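5-dehydro-2-deoxygluconokinase (Bacillus halodurans C-125, PDB 2QCV) probably catalyses the ATP-dependent phosphorylation of 5-dehydro-2-deoxy-D-gluconate, a step in the breakdown of myo-inositol to acetyl-CoA. Local coordinates at residues I17-I22 with S145-S150; I22-V27 with T99-T104. All coordinates share one frame; numbering follows the deposited sequence.

Contact 1 (I17-I22 with S145-S150); sequences IGRACI and SGTALS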
loop_
_atom_site.group_PDB
_atom_site.type_symbol
_atom_site.label_atom_id
_atom_site.label_comp_id
_atom_site.label_asym_id
_atom_site.label_seq_id
_atom_site.Cartn_x
_atom_site.Cartn_y
_atom_site.Cartn_z
ATOM N N ILE A 17 -11.871 -21.398 -12.561
ATOM C CA ILE A 17 -11.242 -20.081 -12.495
ATOM C C ILE A 17 -10.868 -19.799 -11.053
ATOM O O ILE A 17 -11.661 -19.987 -10.140
ATOM C CB ILE A 17 -12.148 -18.946 -13.095
ATOM C CG1 ILE A 17 -11.483 -17.577 -13.023
ATOM C CG2 ILE A 17 -13.536 -18.912 -12.468
ATOM C CD1 ILE A 17 -12.087 -16.536 -14.000
ATOM N N GLY A 18 -9.612 -19.378 -10.882
ATOM C CA GLY A 18 -9.129 -18.854 -9.617
ATOM C C GLY A 18 -7.702 -19.319 -9.348
ATOM O O GLY A 18 -6.827 -19.150 -10.188
ATOM N N ARG A 19 -7.492 -19.867 -8.149
ATOM C CA ARG A 19 -6.147 -20.132 -7.618
ATOM C C ARG A 19 -5.580 -21.491 -7.977
ATOM O O ARG A 19 -6.200 -22.544 -7.714
ATOM C CB ARG A 19 -6.170 -20.048 -6.086
ATOM C CG ARG A 19 -4.863 -20.411 -5.409
ATOM C CD ARG A 19 -4.940 -20.032 -3.900
ATOM N NE ARG A 19 -4.898 -18.578 -3.801
ATOM C CZ ARG A 19 -5.354 -17.849 -2.783
ATOM N NH1 ARG A 19 -5.856 -18.422 -1.690
ATOM N NH2 ARG A 19 -5.264 -16.529 -2.863
ATOM N N ALA A 20 -4.347 -21.458 -8.480
ATOM C CA ALA A 20 -3.463 -22.615 -8.530
ATOM C C ALA A 20 -2.201 -22.186 -7.795
ATOM O O ALA A 20 -1.574 -21.172 -8.153
ATOM C CB ALA A 20 -3.145 -23.030 -9.955
ATOM N N CYS A 21 -1.873 -22.884 -6.706
ATOM C CA CYS A 21 -0.741 -22.468 -5.907
ATOM C C CYS A 21 0.105 -23.682 -5.508
ATOM O O CYS A 21 -0.024 -24.756 -6.073
ATOM C CB CYS A 21 -1.248 -21.682 -4.694
ATOM S SG CYS A 21 -2.216 -22.635 -3.629
ATOM N N ILE A 22 1.013 -23.466 -4.572
ATOM C CA ILE A 22 1.872 -24.530 -4.044
ATOM C C ILE A 22 1.400 -24.941 -2.666
ATOM O O ILE A 22 1.246 -24.111 -1.764
ATOM C CB ILE A 22 3.322 -24.063 -3.949
ATOM C CG1 ILE A 22 3.843 -23.694 -5.356
ATOM C CG2 ILE A 22 4.251 -25.175 -3.288
ATOM C CD1 ILE A 22 3.869 -24.896 -6.291
ATOM N N SER A 145 -14.577 -20.678 -7.796
ATOM C CA SER A 145 -14.316 -20.849 -6.373
ATOM C C SER A 145 -14.473 -19.503 -5.638
ATOM O O SER A 145 -14.079 -18.416 -6.132
ATOM C CB SER A 145 -12.957 -21.552 -6.110
ATOM O OG SER A 145 -12.988 -22.948 -6.477
ATOM N N GLY A 146 -15.084 -19.573 -4.462
ATOM C CA GLY A 146 -15.332 -18.392 -3.662
ATOM C C GLY A 146 -14.130 -17.541 -3.305
ATOM O O GLY A 146 -14.238 -16.312 -3.233
ATOM N N THR A 147 -12.983 -18.166 -3.069
ATOM C CA THR A 147 -11.822 -17.398 -2.634
ATOM C C THR A 147 -11.333 -16.460 -3.731
ATOM O O THR A 147 -10.732 -15.422 -3.442
ATOM C CB THR A 147 -10.694 -18.322 -2.111
ATOM O OG1 THR A 147 -11.203 -19.016 -0.972
ATOM C CG2 THR A 147 -9.442 -17.543 -1.720
ATOM N N ALA A 148 -11.613 -16.800 -4.996
ATOM C CA ALA A 148 -11.246 -15.937 -6.119
ATOM C C ALA A 148 -12.008 -14.595 -6.096
ATOM O O ALA A 148 -11.660 -13.678 -6.832
ATOM C CB ALA A 148 -11.457 -16.648 -7.448
ATOM N N LEU A 149 -13.056 -14.497 -5.280
ATOM C CA LEU A 149 -13.800 -13.248 -5.109
ATOM C C LEU A 149 -13.232 -12.384 -3.989
ATOM O O LEU A 149 -13.752 -11.294 -3.759
ATOM C CB LEU A 149 -15.273 -13.548 -4.802
ATOM C CG LEU A 149 -16.088 -14.328 -5.821
ATOM C CD1 LEU A 149 -17.418 -14.889 -5.220
ATOM C CD2 LEU A 149 -16.406 -13.443 -7.017
ATOM N N SER A 150 -12.213 -12.870 -3.274
ATOM C CA SER A 150 -11.719 -12.210 -2.063
ATOM C C SER A 150 -11.014 -10.877 -2.320
ATOM O O SER A 150 -10.956 -10.040 -1.418
ATOM C CB SER A 150 -10.801 -13.130 -1.248
ATOM O OG SER A 150 -9.591 -13.447 -1.942
#
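Ser145, the last residue of strand 139-145, faces the end of the neighbouring parallel strand 12-17 in the large sheet of the ribokinase-like (PfkB) fold. There the two strands part: Ser145 N lies 3.8 Å from Ile17 O, and both atoms are buried with no hydrogen-bonding partner modelled for either. The chain then turns at Gly146 into a 3-10 segment, with Ala148 N hydrogen-bonded back to Ser145 O. Thr147 has CG2 anti to its backbone N (chi1 -62°, measured to OG1), which brings this methyl to 3.7 Å from Arg19 NH1, oblique to the guanidinium. Its other branch, OG1, hydrogen-bonds to Asp177, while Arg19 NE forms a salt bridge with Asp123. Ala148 directs its CB at Gly18, which presents its bare CA at 3.9 Å from that methyl; the positive phi of Gly18 (141°) lies in a region that glycine readily adopts. Ala148 also touches Val158 of helix 154-167. Thr147 O accepts two hydrogen bonds from Ser150, one from its backbone N and the other, at 2.7 Å, from its OG.

Contact 2 (I22-V27 with T99-T104); sequences IDLNAV and TGLAFT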
loop_
_atom_site.group_PDB
_atom_site.type_symbol
_atom_site.label_atom_id
_atom_site.label_comp_id
_atom_site.label_asym_id
_atom_site.label_seq_id
_atom_site.Cartn_x
_atom_site.Cartn_y
_atom_site.Cartn_z
ATOM N N ILE A 22 1.013 -23.466 -4.572
ATOM C CA ILE A 22 1.872 -24.530 -4.044
ATOM C C ILE A 22 1.400 -24.941 -2.666
ATOM O O ILE A 22 1.246 -24.111 -1.764
ATOM C CB ILE A 22 3.322 -24.063 -3.949
ATOM C CG1 ILE A 22 3.843 -23.694 -5.356
ATOM C CG2 ILE A 22 4.251 -25.175 -3.288
ATOM C CD1 ILE A 22 3.869 -24.896 -6.291
ATOM N N ASP A 23 1.217 -26.240 -2.501
ATOM C CA ASP A 23 1.043 -26.834 -1.186
ATOM C C ASP A 23 2.374 -27.492 -0.787
ATOM O O ASP A 23 3.029 -28.184 -1.587
ATOM C CB ASP A 23 -0.046 -27.888 -1.200
ATOM C CG ASP A 23 -1.457 -27.303 -1.209
ATOM O OD1 ASP A 23 -1.633 -26.069 -1.173
ATOM O OD2 ASP A 23 -2.384 -28.121 -1.262
ATOM N N LEU A 24 2.768 -27.250 0.451
ATOM C CA LEU A 24 3.965 -27.839 1.038
ATOM C C LEU A 24 3.465 -28.692 2.201
ATOM O O LEU A 24 3.129 -28.204 3.269
ATOM C CB LEU A 24 4.944 -26.749 1.438
ATOM C CG LEU A 24 5.581 -26.070 0.195
ATOM C CD1 LEU A 24 6.110 -24.670 0.452
ATOM C CD2 LEU A 24 6.651 -26.950 -0.369
ATOM N N ASN A 25 3.403 -29.982 1.931
ATOM C CA ASN A 25 2.881 -30.950 2.846
ATOM C C ASN A 25 3.939 -31.583 3.733
ATOM O O ASN A 25 4.928 -32.094 3.260
ATOM C CB ASN A 25 2.183 -32.042 2.051
ATOM C CG ASN A 25 0.992 -31.500 1.289
ATOM O OD1 ASN A 25 0.941 -31.591 0.066
ATOM N ND2 ASN A 25 0.059 -30.869 2.007
ATOM N N ALA A 26 3.672 -31.525 5.023
ATOM C CA ALA A 26 4.528 -32.046 6.063
ATOM C C ALA A 26 4.795 -33.510 5.851
ATOM O O ALA A 26 3.847 -34.309 5.808
ATOM C CB ALA A 26 3.828 -31.852 7.413
ATOM N N VAL A 27 6.068 -33.860 5.713
ATOM C CA VAL A 27 6.485 -35.254 5.583
ATOM C C VAL A 27 6.422 -35.951 6.947
ATOM O O VAL A 27 5.863 -37.034 7.068
ATOM C CB VAL A 27 7.894 -35.344 4.984
ATOM C CG1 VAL A 27 8.403 -36.773 4.975
ATOM C CG2 VAL A 27 7.884 -34.750 3.569
ATOM N N THR A 99 3.715 -16.865 -6.031
ATOM C CA THR A 99 2.702 -17.888 -5.883
ATOM C C THR A 99 2.267 -18.028 -4.441
ATOM O O THR A 99 3.099 -18.018 -3.532
ATOM C CB THR A 99 3.261 -19.265 -6.367
ATOM O OG1 THR A 99 3.922 -19.116 -7.641
ATOM C CG2 THR A 99 2.147 -20.351 -6.447
ATOM N N GLY A 100 0.970 -18.165 -4.193
ATOM C CA GLY A 100 0.564 -18.459 -2.814
ATOM C C GLY A 100 1.103 -19.791 -2.341
ATOM O O GLY A 100 1.371 -20.691 -3.149
ATOM N N LEU A 101 1.295 -19.916 -1.035
ATOM C CA LEU A 101 1.898 -21.113 -0.429
ATOM C C LEU A 101 1.044 -21.555 0.735
ATOM O O LEU A 101 0.617 -20.731 1.567
ATOM C CB LEU A 101 3.303 -20.828 0.141
ATOM C CG LEU A 101 4.391 -20.328 -0.804
ATOM C CD1 LEU A 101 5.690 -19.955 -0.037
ATOM C CD2 LEU A 101 4.668 -21.369 -1.872
ATOM N N ALA A 102 0.799 -22.852 0.810
ATOM C CA ALA A 102 0.105 -23.417 1.964
ATOM C C ALA A 102 1.028 -24.447 2.606
ATOM O O ALA A 102 1.287 -25.474 2.013
ATOM C CB ALA A 102 -1.214 -24.055 1.513
ATOM N N PHE A 103 1.529 -24.169 3.808
ATOM C CA PHE A 103 2.261 -25.172 4.577
ATOM C C PHE A 103 1.269 -25.897 5.460
ATOM O O PHE A 103 0.494 -25.258 6.192
ATOM C CB PHE A 103 3.298 -24.528 5.484
ATOM C CG PHE A 103 4.432 -23.873 4.762
ATOM C CD1 PHE A 103 4.300 -22.582 4.258
ATOM C CD2 PHE A 103 5.655 -24.530 4.642
ATOM C CE1 PHE A 103 5.373 -21.985 3.597
ATOM C CE2 PHE A 103 6.729 -23.921 4.010
ATOM C CZ PHE A 103 6.586 -22.684 3.476
ATOM N N THR A 104 1.289 -27.217 5.429
ATOM C CA THR A 104 0.240 -27.958 6.155
ATOM C C THR A 104 0.798 -28.495 7.443
ATOM O O THR A 104 1.946 -28.949 7.492
ATOM C CB THR A 104 -0.319 -29.115 5.324
ATOM O OG1 THR A 104 0.755 -30.024 5.054
ATOM C CG2 THR A 104 -0.923 -28.588 4.040
#
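Leu24 and Phe103 lie side by side on one face of two parallel strands whose segment axes approach to 4.7 Å at 12°. The methyl CD1 of Leu24 sits over one ring face, 4.0 Å from the centroid of Phe103 and offset toward the rim, a CH-pi contact. Further back along the same face, Leu101 CD2 fills the hollow beside Ile22, 3.7 Å from Ile22 CB. Thr99, in the loop before the strand, brings its CG2 at an angle against Ile22 CG1. Four backbone hydrogen bonds of a parallel pair join the strands: Ile22 N to Gly100 O, Ala102 N to Ile22 O, Leu24 N to Ala102 O and Thr104 N to Leu24 O. On the reverse face Ala102 CB meets Asp23 OD1 at 3.4 Å. Thr104 ends the pairing. With chi1 at 61° its hydroxyl faces strand 22-26, where OG1 accepts Asn25 ND2 at 3.2 Å, close to the amide plane, and Ala26 N at 3.3 Å. The ridge of Leu24, Leu101 and Phe103 packs against a second subunit, another copy of the protein, where Leu101 meets its own counterpart and Leu24 and Phe103 pack on each other's copies. This arrangement is consistent with the small lid sheet of PfkB sugar kinases, which in several relatives also forms the dimer interface.

In the fold
The two contacts, with centres about 15 Å apart, follow one another along the chain: their segments share Ile22, which takes part in contact 2 alone, and Cys21 packs against Gly100 and Thr99. Contact 1 lies deeper, its centre about 9 Å from the centre of the chain against about 17 Å for contact 2. It sits at the C-terminal ends of two neighbouring inner strands of the nine-stranded sheet, whereas contact 2 joins the two middle strands of the four-stranded sheet. Both are largely buried, but part of the cover of contact 2 comes from another subunit; none touches contact 1. In contact 1, 175 Å² are buried without a hydrogen bond between the segments, while contact 2 buries 466 Å² and is tied by six.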